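HP1028 (Helicobacter pylori, PDB 4INN) is of uncertain function but adopts the lipocalin fold, so it probably binds or transports a small hydrophobic or elongated ligand within its beta-barrel. Local coordinates at residues Thr121-Arg125 against Thr137-Trp143; Val94-Asp99 against Gly110-Phe116; Val34-Tyr40 against Gln128-Leu134. The protein carries 1 engineered substitution. One frame throughout, in Å; residues are numbered along the deposited sequence.

Interaction 1. Residues Thr121-Arg125 against Thr137-Trp143; sequences TYYVR and TSSYDKW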
loop_
_atom_site.group_PDB
_atom_site.type_symbol
_atom_site.label_atom_id
_atom_site.label_comp_id
_atom_site.label_asym_id
_atom_site.label_seq_id
_atom_site.Cartn_x
_atom_site.Cartn_y
_atom_site.Cartn_z
ATOM N N THR A 121 -6.712 -9.163 -6.625
ATOM C CA THR A 121 -6.337 -7.817 -6.992
ATOM C C THR A 121 -7.616 -6.968 -6.933
ATOM O O THR A 121 -8.690 -7.413 -7.335
ATOM C CB THR A 121 -5.669 -7.811 -8.394
ATOM O OG1 THR A 121 -4.397 -8.471 -8.321
ATOM C CG2 THR A 121 -5.406 -6.389 -8.907
ATOM N N TYR A 122 -7.510 -5.761 -6.385
ATOM C CA TYR A 122 -8.671 -4.906 -6.196
ATOM C C TYR A 122 -8.379 -3.565 -6.814
ATOM O O TYR A 122 -7.253 -3.130 -6.791
ATOM C CB TYR A 122 -8.931 -4.654 -4.721
ATOM C CG TYR A 122 -9.267 -5.859 -3.927
ATOM C CD1 TYR A 122 -10.556 -6.072 -3.462
ATOM C CD2 TYR A 122 -8.286 -6.798 -3.612
ATOM C CE1 TYR A 122 -10.863 -7.190 -2.719
ATOM C CE2 TYR A 122 -8.591 -7.920 -2.859
ATOM C CZ TYR A 122 -9.873 -8.106 -2.426
ATOM O OH TYR A 122 -10.148 -9.206 -1.673
ATOM N N TYR A 123 -9.405 -2.892 -7.326
ATOM C CA TYR A 123 -9.256 -1.532 -7.800
ATOM C C TYR A 123 -9.208 -0.611 -6.590
ATOM O O TYR A 123 -9.936 -0.820 -5.633
ATOM C CB TYR A 123 -10.421 -1.155 -8.697
ATOM C CG TYR A 123 -10.558 -2.025 -9.908
ATOM C CD1 TYR A 123 -9.832 -1.741 -11.078
ATOM C CD2 TYR A 123 -11.421 -3.133 -9.912
ATOM C CE1 TYR A 123 -9.957 -2.541 -12.209
ATOM C CE2 TYR A 123 -11.566 -3.919 -11.045
ATOM C CZ TYR A 123 -10.822 -3.618 -12.185
ATOM O OH TYR A 123 -10.939 -4.383 -13.325
ATOM N N VAL A 124 -8.335 0.393 -6.639
ATOM C CA VAL A 124 -8.110 1.282 -5.507
ATOM C C VAL A 124 -8.244 2.744 -5.928
ATOM O O VAL A 124 -7.718 3.142 -6.994
ATOM C CB VAL A 124 -6.709 1.025 -4.884
ATOM C CG1 VAL A 124 -6.322 2.114 -3.893
ATOM C CG2 VAL A 124 -6.678 -0.343 -4.182
ATOM N N ARG A 125 -8.964 3.528 -5.110
ATOM C CA ARG A 125 -8.864 5.003 -5.168
ATOM C C ARG A 125 -8.603 5.590 -3.766
ATOM O O ARG A 125 -8.830 4.934 -2.773
ATOM C CB ARG A 125 -10.035 5.691 -5.891
ATOM C CG ARG A 125 -11.416 5.439 -5.328
ATOM C CD ARG A 125 -12.423 6.247 -6.107
ATOM N NE ARG A 125 -13.811 5.844 -5.883
ATOM C CZ ARG A 125 -14.578 6.161 -4.832
ATOM N NH1 ARG A 125 -14.106 6.868 -3.816
ATOM N NH2 ARG A 125 -15.842 5.728 -4.778
ATOM N N THR A 137 -9.974 3.454 -0.527
ATOM C CA THR A 137 -11.172 2.758 -0.959
ATOM C C THR A 137 -10.822 1.581 -1.823
ATOM O O THR A 137 -10.339 1.745 -2.926
ATOM C CB THR A 137 -12.144 3.668 -1.759
ATOM O OG1 THR A 137 -12.605 4.765 -0.943
ATOM C CG2 THR A 137 -13.380 2.841 -2.278
ATOM N N SER A 138 -11.124 0.395 -1.326
ATOM C CA SER A 138 -10.811 -0.864 -2.001
ATOM C C SER A 138 -12.072 -1.581 -2.546
ATOM O O SER A 138 -13.028 -1.813 -1.808
ATOM C CB SER A 138 -10.115 -1.756 -0.994
ATOM O OG SER A 138 -9.203 -2.592 -1.655
ATOM N N SER A 139 -12.056 -1.965 -3.816
ATOM C CA SER A 139 -13.280 -2.365 -4.523
ATOM C C SER A 139 -13.099 -3.417 -5.628
ATOM O O SER A 139 -11.982 -3.779 -5.989
ATOM C CB SER A 139 -13.877 -1.134 -5.188
ATOM O OG SER A 139 -13.104 -0.780 -6.330
ATOM N N TYR A 140 -14.238 -3.809 -6.210
ATOM C CA TYR A 140 -14.338 -4.892 -7.173
ATOM C C TYR A 140 -14.380 -4.701 -8.724
ATOM O O TYR A 140 -13.793 -5.570 -9.347
ATOM C CB TYR A 140 -15.447 -5.885 -6.739
ATOM C CG TYR A 140 -15.063 -6.834 -5.591
ATOM C CD1 TYR A 140 -15.291 -6.478 -4.245
ATOM C CD2 TYR A 140 -14.495 -8.102 -5.842
ATOM C CE1 TYR A 140 -14.956 -7.337 -3.190
ATOM C CE2 TYR A 140 -14.151 -8.972 -4.790
ATOM C CZ TYR A 140 -14.377 -8.586 -3.460
ATOM O OH TYR A 140 -14.034 -9.419 -2.395
ATOM N N ASP A 141 -14.960 -3.752 -9.481
ATOM C CA ASP A 141 -15.495 -2.388 -9.312
ATOM C C ASP A 141 -14.473 -1.245 -9.620
ATOM O O ASP A 141 -13.973 -0.550 -8.741
ATOM C CB ASP A 141 -16.287 -2.159 -8.046
ATOM C CG ASP A 141 -17.077 -0.833 -8.077
ATOM O OD1 ASP A 141 -17.538 -0.332 -9.136
ATOM O OD2 ASP A 141 -17.241 -0.284 -6.989
ATOM N N LYS A 142 -14.235 -1.024 -10.900
ATOM C CA LYS A 142 -13.429 0.108 -11.358
ATOM C C LYS A 142 -13.808 1.461 -10.712
ATOM O O LYS A 142 -12.919 2.250 -10.400
ATOM C CB LYS A 142 -13.540 0.226 -12.886
ATOM C CG LYS A 142 -12.227 0.140 -13.659
ATOM C CD LYS A 142 -12.400 -0.443 -15.073
ATOM C CE LYS A 142 -13.636 0.084 -15.830
ATOM N NZ LYS A 142 -14.879 -0.756 -15.729
ATOM N N TRP A 143 -15.108 1.744 -10.524
ATOM C CA TRP A 143 -15.527 3.069 -10.032
ATOM C C TRP A 143 -15.530 3.238 -8.508
ATOM O O TRP A 143 -15.686 4.350 -8.004
ATOM C CB TRP A 143 -16.889 3.476 -10.612
ATOM C CG TRP A 143 -16.882 3.642 -12.126
ATOM C CD1 TRP A 143 -15.802 3.923 -12.925
ATOM C CD2 TRP A 143 -18.005 3.543 -12.999
ATOM N NE1 TRP A 143 -16.183 3.980 -14.238
ATOM C CE2 TRP A 143 -17.530 3.749 -14.316
ATOM C CE3 TRP A 143 -19.364 3.286 -12.802
ATOM C CZ2 TRP A 143 -18.373 3.725 -15.421
ATOM C CZ3 TRP A 143 -20.195 3.262 -13.896
ATOM C CH2 TRP A 143 -19.697 3.485 -15.189
#

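Interaction 2. Residues Val94-Asp99 against Gly110-Phe116; sequences VVFLSD and GGKAYNF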
loop_
_atom_site.group_PDB
_atom_site.type_symbol
_atom_site.label_atom_id
_atom_site.label_comp_id
_atom_site.label_asym_id
_atom_site.label_seq_id
_atom_site.Cartn_x
_atom_site.Cartn_y
_atom_site.Cartn_z
ATOM N N VAL A 94 7.873 -5.494 -1.454
ATOM C CA VAL A 94 7.291 -5.791 -2.728
ATOM C C VAL A 94 6.068 -4.900 -2.969
ATOM O O VAL A 94 5.241 -4.680 -2.080
ATOM C CB VAL A 94 6.888 -7.270 -2.777
ATOM C CG1 VAL A 94 6.001 -7.587 -3.983
ATOM C CG2 VAL A 94 8.142 -8.137 -2.784
ATOM N N VAL A 95 5.961 -4.426 -4.205
ATOM C CA VAL A 95 4.890 -3.585 -4.651
ATOM C C VAL A 95 3.594 -4.338 -4.712
ATOM O O VAL A 95 3.457 -5.290 -5.475
ATOM C CB VAL A 95 5.178 -3.042 -6.042
ATOM C CG1 VAL A 95 3.941 -2.384 -6.623
ATOM C CG2 VAL A 95 6.348 -2.075 -5.988
ATOM N N PHE A 96 2.631 -3.889 -3.914
ATOM C CA PHE A 96 1.275 -4.446 -3.959
ATOM C C PHE A 96 0.277 -3.462 -4.552
ATOM O O PHE A 96 -0.833 -3.862 -4.909
ATOM C CB PHE A 96 0.825 -4.894 -2.567
ATOM C CG PHE A 96 0.539 -3.769 -1.622
ATOM C CD1 PHE A 96 -0.731 -3.254 -1.516
ATOM C CD2 PHE A 96 1.544 -3.250 -0.834
ATOM C CE1 PHE A 96 -1.001 -2.218 -0.681
ATOM C CE2 PHE A 96 1.289 -2.191 0.026
ATOM C CZ PHE A 96 0.005 -1.668 0.096
ATOM N N LEU A 97 0.659 -2.187 -4.660
ATOM C CA LEU A 97 -0.231 -1.161 -5.206
ATOM C C LEU A 97 0.496 -0.429 -6.306
ATOM O O LEU A 97 1.630 -0.034 -6.138
ATOM C CB LEU A 97 -0.668 -0.193 -4.109
ATOM C CG LEU A 97 -1.487 1.072 -4.402
ATOM C CD1 LEU A 97 -2.526 0.889 -5.486
ATOM C CD2 LEU A 97 -2.230 1.478 -3.149
ATOM N N SER A 98 -0.164 -0.261 -7.436
ATOM C CA SER A 98 0.420 0.410 -8.578
ATOM C C SER A 98 -0.618 1.202 -9.346
ATOM O O SER A 98 -1.817 0.981 -9.191
ATOM C CB SER A 98 1.068 -0.620 -9.502
ATOM O OG SER A 98 0.401 -1.852 -9.390
ATOM N N ASP A 99 -0.104 2.165 -10.116
ATOM C CA ASP A 99 -0.792 2.893 -11.173
ATOM C C ASP A 99 -1.758 3.951 -10.688
ATOM O O ASP A 99 -2.650 4.366 -11.430
ATOM C CB ASP A 99 -1.450 1.934 -12.192
ATOM C CG ASP A 99 -0.413 1.156 -13.062
ATOM O OD1 ASP A 99 0.791 1.556 -13.199
ATOM O OD2 ASP A 99 -0.832 0.113 -13.613
ATOM N N GLY A 110 -7.431 5.037 -10.227
ATOM C CA GLY A 110 -6.881 4.143 -11.215
ATOM C C GLY A 110 -5.945 3.087 -10.705
ATOM O O GLY A 110 -5.338 2.365 -11.484
ATOM N N GLY A 111 -5.831 2.966 -9.392
ATOM C CA GLY A 111 -4.863 2.055 -8.804
ATOM C C GLY A 111 -5.353 0.619 -8.753
ATOM O O GLY A 111 -6.552 0.350 -8.849
ATOM N N LYS A 112 -4.414 -0.306 -8.601
ATOM C CA LYS A 112 -4.735 -1.707 -8.418
ATOM C C LYS A 112 -3.883 -2.287 -7.297
ATOM O O LYS A 112 -2.663 -2.171 -7.310
ATOM C CB LYS A 112 -4.493 -2.447 -9.704
ATOM C CG LYS A 112 -5.304 -1.911 -10.864
ATOM C CD LYS A 112 -5.515 -3.015 -11.894
ATOM C CE LYS A 112 -6.606 -4.000 -11.463
ATOM N NZ LYS A 112 -6.519 -5.314 -12.171
ATOM N N ALA A 113 -4.543 -2.882 -6.312
ATOM C CA ALA A 113 -3.873 -3.454 -5.166
ATOM C C ALA A 113 -3.943 -4.983 -5.142
ATOM O O ALA A 113 -5.029 -5.565 -5.074
ATOM C CB ALA A 113 -4.453 -2.893 -3.898
ATOM N N TYR A 114 -2.784 -5.634 -5.165
ATOM C CA TYR A 114 -2.744 -7.053 -4.857
ATOM C C TYR A 114 -2.882 -7.236 -3.361
ATOM O O TYR A 114 -2.314 -6.473 -2.597
ATOM C CB TYR A 114 -1.452 -7.705 -5.367
ATOM C CG TYR A 114 -1.331 -9.171 -4.996
ATOM C CD1 TYR A 114 -2.145 -10.151 -5.601
ATOM C CD2 TYR A 114 -0.418 -9.582 -4.024
ATOM C CE1 TYR A 114 -2.028 -11.495 -5.246
ATOM C CE2 TYR A 114 -0.305 -10.917 -3.670
ATOM C CZ TYR A 114 -1.100 -11.873 -4.276
ATOM O OH TYR A 114 -0.945 -13.198 -3.889
ATOM N N ASN A 115 -3.621 -8.259 -2.946
ATOM C CA ASN A 115 -3.791 -8.565 -1.520
ATOM C C ASN A 115 -3.235 -9.941 -1.125
ATOM O O ASN A 115 -3.784 -10.964 -1.499
ATOM C CB ASN A 115 -5.261 -8.498 -1.175
ATOM C CG ASN A 115 -5.520 -8.772 0.280
ATOM O OD1 ASN A 115 -4.699 -8.465 1.125
ATOM N ND2 ASN A 115 -6.669 -9.341 0.581
ATOM N N PHE A 116 -2.159 -9.945 -0.347
ATOM C CA PHE A 116 -1.403 -11.158 0.001
ATOM C C PHE A 116 -2.222 -12.157 0.801
ATOM O O PHE A 116 -2.014 -13.360 0.678
ATOM C CB PHE A 116 -0.148 -10.773 0.808
ATOM C CG PHE A 116 0.931 -10.194 -0.033
ATOM C CD1 PHE A 116 1.927 -11.004 -0.563
ATOM C CD2 PHE A 116 0.945 -8.835 -0.341
ATOM C CE1 PHE A 116 2.927 -10.463 -1.361
ATOM C CE2 PHE A 116 1.948 -8.297 -1.155
ATOM C CZ PHE A 116 2.929 -9.117 -1.672
#

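Interaction 3. Residues Val34-Tyr40 against Gln128-Leu134; sequences VELPGIY and QNSNGDL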
loop_
_atom_site.group_PDB
_atom_site.type_symbol
_atom_site.label_atom_id
_atom_site.label_comp_id
_atom_site.label_asym_id
_atom_site.label_seq_id
_atom_site.Cartn_x
_atom_site.Cartn_y
_atom_site.Cartn_z
ATOM N N VAL A 34 0.470 18.861 1.682
ATOM C CA VAL A 34 0.427 17.411 1.837
ATOM C C VAL A 34 0.700 16.713 0.507
ATOM O O VAL A 34 0.293 17.167 -0.551
ATOM C CB VAL A 34 -0.934 16.883 2.359
ATOM C CG1 VAL A 34 -0.979 16.855 3.881
ATOM C CG2 VAL A 34 -2.077 17.686 1.790
ATOM N N GLU A 35 1.375 15.583 0.594
ATOM C CA GLU A 35 1.629 14.762 -0.549
ATOM C C GLU A 35 1.388 13.305 -0.164
ATOM O O GLU A 35 1.248 12.974 1.011
ATOM C CB GLU A 35 3.050 14.991 -1.073
ATOM C CG GLU A 35 4.147 14.976 -0.004
ATOM C CD GLU A 35 5.480 14.418 -0.525
ATOM O OE1 GLU A 35 5.869 14.726 -1.684
ATOM O OE2 GLU A 35 6.133 13.646 0.227
ATOM N N LEU A 36 1.289 12.447 -1.174
ATOM C CA LEU A 36 0.993 11.049 -0.935
ATOM C C LEU A 36 2.270 10.313 -0.506
ATOM O O LEU A 36 2.227 9.541 0.441
ATOM C CB LEU A 36 0.278 10.431 -2.152
ATOM C CG LEU A 36 -0.116 8.955 -2.099
ATOM C CD1 LEU A 36 -1.122 8.778 -0.992
ATOM C CD2 LEU A 36 -0.688 8.433 -3.412
ATOM N N PRO A 37 3.416 10.569 -1.158
ATOM C CA PRO A 37 4.562 9.790 -0.674
ATOM C C PRO A 37 4.810 9.968 0.822
ATOM O O PRO A 37 4.780 11.075 1.341
ATOM C CB PRO A 37 5.749 10.317 -1.512
ATOM C CG PRO A 37 5.128 10.757 -2.798
ATOM C CD PRO A 37 3.739 11.275 -2.426
ATOM N N GLY A 38 5.062 8.858 1.488
ATOM C CA GLY A 38 5.066 8.803 2.914
ATOM C C GLY A 38 4.810 7.389 3.408
ATOM O O GLY A 38 4.617 6.470 2.647
ATOM N N ILE A 39 4.853 7.236 4.713
ATOM C CA ILE A 39 4.581 5.996 5.350
ATOM C C ILE A 39 3.241 6.118 6.121
ATOM O O ILE A 39 2.924 7.165 6.741
ATOM C CB ILE A 39 5.765 5.629 6.210
ATOM C CG1 ILE A 39 6.925 5.285 5.287
ATOM C CG2 ILE A 39 5.436 4.420 7.047
ATOM C CD1 ILE A 39 8.268 5.061 5.961
ATOM N N TYR A 40 2.435 5.072 6.022
ATOM C CA TYR A 40 1.126 5.077 6.628
ATOM C C TYR A 40 0.937 3.787 7.374
ATOM O O TYR A 40 1.661 2.815 7.179
ATOM C CB TYR A 40 0.022 5.208 5.563
ATOM C CG TYR A 40 0.113 6.444 4.737
ATOM C CD1 TYR A 40 -0.665 7.558 5.017
ATOM C CD2 TYR A 40 1.017 6.522 3.708
ATOM C CE1 TYR A 40 -0.528 8.724 4.263
ATOM C CE2 TYR A 40 1.158 7.674 2.953
ATOM C CZ TYR A 40 0.380 8.760 3.220
ATOM O OH TYR A 40 0.544 9.861 2.441
ATOM N N GLN A 128 -6.952 12.068 0.192
ATOM C CA GLN A 128 -6.086 12.376 1.326
ATOM C C GLN A 128 -6.612 13.561 2.151
ATOM O O GLN A 128 -7.025 14.569 1.590
ATOM C CB GLN A 128 -4.694 12.696 0.825
ATOM C CG GLN A 128 -3.714 13.012 1.951
ATOM C CD GLN A 128 -2.271 12.954 1.526
ATOM O OE1 GLN A 128 -1.912 13.329 0.423
ATOM N NE2 GLN A 128 -1.432 12.485 2.422
ATOM N N ASN A 129 -6.570 13.443 3.480
ATOM C CA ASN A 129 -7.019 14.503 4.382
ATOM C C ASN A 129 -5.939 15.532 4.557
ATOM O O ASN A 129 -4.817 15.353 4.098
ATOM C CB ASN A 129 -7.386 13.967 5.759
ATOM C CG ASN A 129 -8.459 12.881 5.726
ATOM O OD1 ASN A 129 -8.547 12.072 6.654
ATOM N ND2 ASN A 129 -9.275 12.859 4.685
ATOM N N SER A 130 -6.278 16.628 5.222
ATOM C CA SER A 130 -5.346 17.756 5.343
ATOM C C SER A 130 -4.239 17.456 6.355
ATOM O O SER A 130 -3.156 17.970 6.213
ATOM C CB SER A 130 -6.095 19.069 5.663
ATOM O OG SER A 130 -6.460 19.121 7.033
ATOM N N ASN A 131 -4.491 16.603 7.341
ATOM C CA ASN A 131 -3.401 16.082 8.210
ATOM C C ASN A 131 -2.522 14.977 7.562
ATOM O O ASN A 131 -1.551 14.491 8.187
ATOM C CB ASN A 131 -3.953 15.560 9.534
ATOM C CG ASN A 131 -4.746 14.280 9.373
ATOM O OD1 ASN A 131 -5.214 13.957 8.293
ATOM N ND2 ASN A 131 -4.915 13.555 10.457
ATOM N N GLY A 132 -2.880 14.593 6.329
ATOM C CA GLY A 132 -2.125 13.628 5.539
ATOM C C GLY A 132 -2.732 12.234 5.493
ATOM O O GLY A 132 -2.317 11.431 4.688
ATOM N N ASP A 133 -3.709 11.952 6.354
ATOM C CA ASP A 133 -4.283 10.601 6.477
ATOM C C ASP A 133 -5.006 10.253 5.197
ATOM O O ASP A 133 -5.405 11.140 4.469
ATOM C CB ASP A 133 -5.263 10.518 7.641
ATOM C CG ASP A 133 -4.572 10.415 8.997
ATOM O OD1 ASP A 133 -5.291 10.166 10.020
ATOM O OD2 ASP A 133 -3.322 10.562 9.057
ATOM N N LEU A 134 -5.141 8.963 4.908
ATOM C CA LEU A 134 -5.783 8.541 3.687
ATOM C C LEU A 134 -7.106 7.906 4.000
ATOM O O LEU A 134 -7.249 7.203 4.999
ATOM C CB LEU A 134 -4.934 7.533 2.918
ATOM C CG LEU A 134 -3.472 7.836 2.624
ATOM C CD1 LEU A 134 -2.921 6.708 1.751
ATOM C CD2 LEU A 134 -3.227 9.172 1.942
#

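Interaction 1. Residues Thr121-Arg125 against Thr137-Trp143
Tyr122 turns the edge of its ring toward the face of Tyr140 in a T-shaped pair, with centroids 5.4 Å apart and planes inclined at 64°. The two side chains run next to each other in the same direction, and the phenol oxygen of Tyr122 is hydrogen-bonded to Asp118. Tyr123, on the sheet face it shares with Ser139, Arg125 and Thr137, is wrapped by the chain beyond Ser139. Lys142 CA lies 4.0 Å from the centroid of the Tyr123 ring as a CH-pi contact over one face, while the carbonyl oxygen of Tyr140 meets the ring edge in its plane, 3.3 Å from Tyr123 CE2. Arg125 runs out alongside Thr137, its chain extended from CG to NE. Thr137 CG2 sits over one face of the guanidinium group, and Arg125 NE donates to Trp143 O (3.2 Å), which lies in the guanidinium plane. Along the backbone, Tyr123-Ser139 and Arg125-Thr137 are antiparallel hydrogen-bonded pairs flanking the non-hydrogen-bonded pair Val124-Ser138. The arrangement is a beta hairpin of a lipocalin barrel; Tyr122, Ser138 and Tyr140 line a pocket holding a polyether, probably from the crystallisation medium, which may mark the lipocalin binding cavity.

Interaction 2. Residues Val94-Asp99 against Gly110-Phe116
The carbonyl oxygen of Phe96 is gripped twice: it accepts the backbone hydrogen bond from Tyr114 N (2.6 Å), and it receives the CA-H of Ala113 as a second, weaker contact. This is one end of the antiparallel hairpin formed by strands 95-104 and 107-115 of the lipocalin-type barrel. Further along, Ser98 and Lys112 form a hydrogen-bonded pair, with Ser98 N reaching Lys112 O at 3.1 Å and Lys112 N reaching Ser98 O at 3.0 Å. Between these bonds Leu97 faces Ala113 in a non-hydrogen-bonded pair. The regular pairing is disturbed on the other edge of strand 95-104, where Phe96 and Leu97 both face Ala64 of strand 61-69 in a classic beta bulge.

Both bulge residues reach strand 51-58, Phe96 at Val53 and Leu97 at Phe55. Phe96 has CG held between its own backbone N and carbonyl carbon (chi1 71°), and Ala113 CB lies at the edge of its ring. Leu97 CD1 comes within 3.6 Å of Lys112 O. At the far end of the contact, the Phe116 ring lies between Tyr114 of its own segment and Val94 and Phe96 of the other. Tyr114 CE2 rests over its face, and the hydroxyl of Tyr114 continues outward to a hydrogen bond with Asp78. The edge of the Phe116 ring is turned to the opposing segment, with CZ 4.1 Å from Val94 CG1 and CE2 3.9 Å from Phe96 CB.

Interaction 3. Residues Val34-Tyr40 against Gln128-Leu134
Leu134 lays a methyl group over the ring of Tyr40: its CD1 is 4.0 Å from the ring centroid and only 9° off the normal, a well-centred CH-pi contact. Its other methyl, CD2, meets Leu36 CD1 at 3.6 Å, the two leucine side chains crossing at about a right angle, so Leu134 fills the angle between Tyr40 and Leu36. At the rim of the same tyrosine ring the carbonyl oxygen of Gly132 lies in the plane, 3.3 Å from Tyr40 CE1. Val34 closes the outer end of the contact by setting CG1 against Ser130 O (3.4 Å) and Gly132 CA.

The polar centre is the amide of Gln128, whose extended side chain starts with CG trans to the backbone N (chi1 -179°) and reaches across to residues 34-36. Its NE2 spends one N-H on Glu35 O (3.1 Å), from above that carbonyl plane, and the other on Gly132 O (2.7 Å). Both acceptors lie close to the amide plane, which should fix the rotation of the group. Tyr40 is held in turn by its hydroxyl, which donates to Leu36 O, a bond within the N-terminal segment.

A second shell shapes the other partner. Asn129-Gly132 form a type I beta turn, Gly132 N bonding to Asn129 O, and Asn131 OD1 accepts from Asp133 N in an Asx turn. Around this layer, Phe55 of strand 51-58 packs against Leu36, Leu134 and the Tyr40 ring, and Phe62 of strand 61-69 touches Leu36. At the end of strand 147-154, Arg154 bonds through NH2 to Pro37 O and through its backbone N to Asp133 OD2.

From the N terminus, residues 34-40 meet the turn 128-134 across 87 intervening residues, so interaction 3 closes the longest loop. Interaction 2 opens and closes within that loop as a local hairpin. Interaction 1 opens there too, at 121-125, but its second segment, 137-143, follows the 128-134 turn, so interactions 1 and 3 cross along the chain. Interactions 1 and 2 stand in series and meet physically where strands 107-115 and 120-128 are neighbours, with Val124 packed on Ala113. Together the hairpins build consecutive strands of the barrel, while interaction 3 ties the first strand and the residues leading into it to the turn joining strands 120-128 and 134-139.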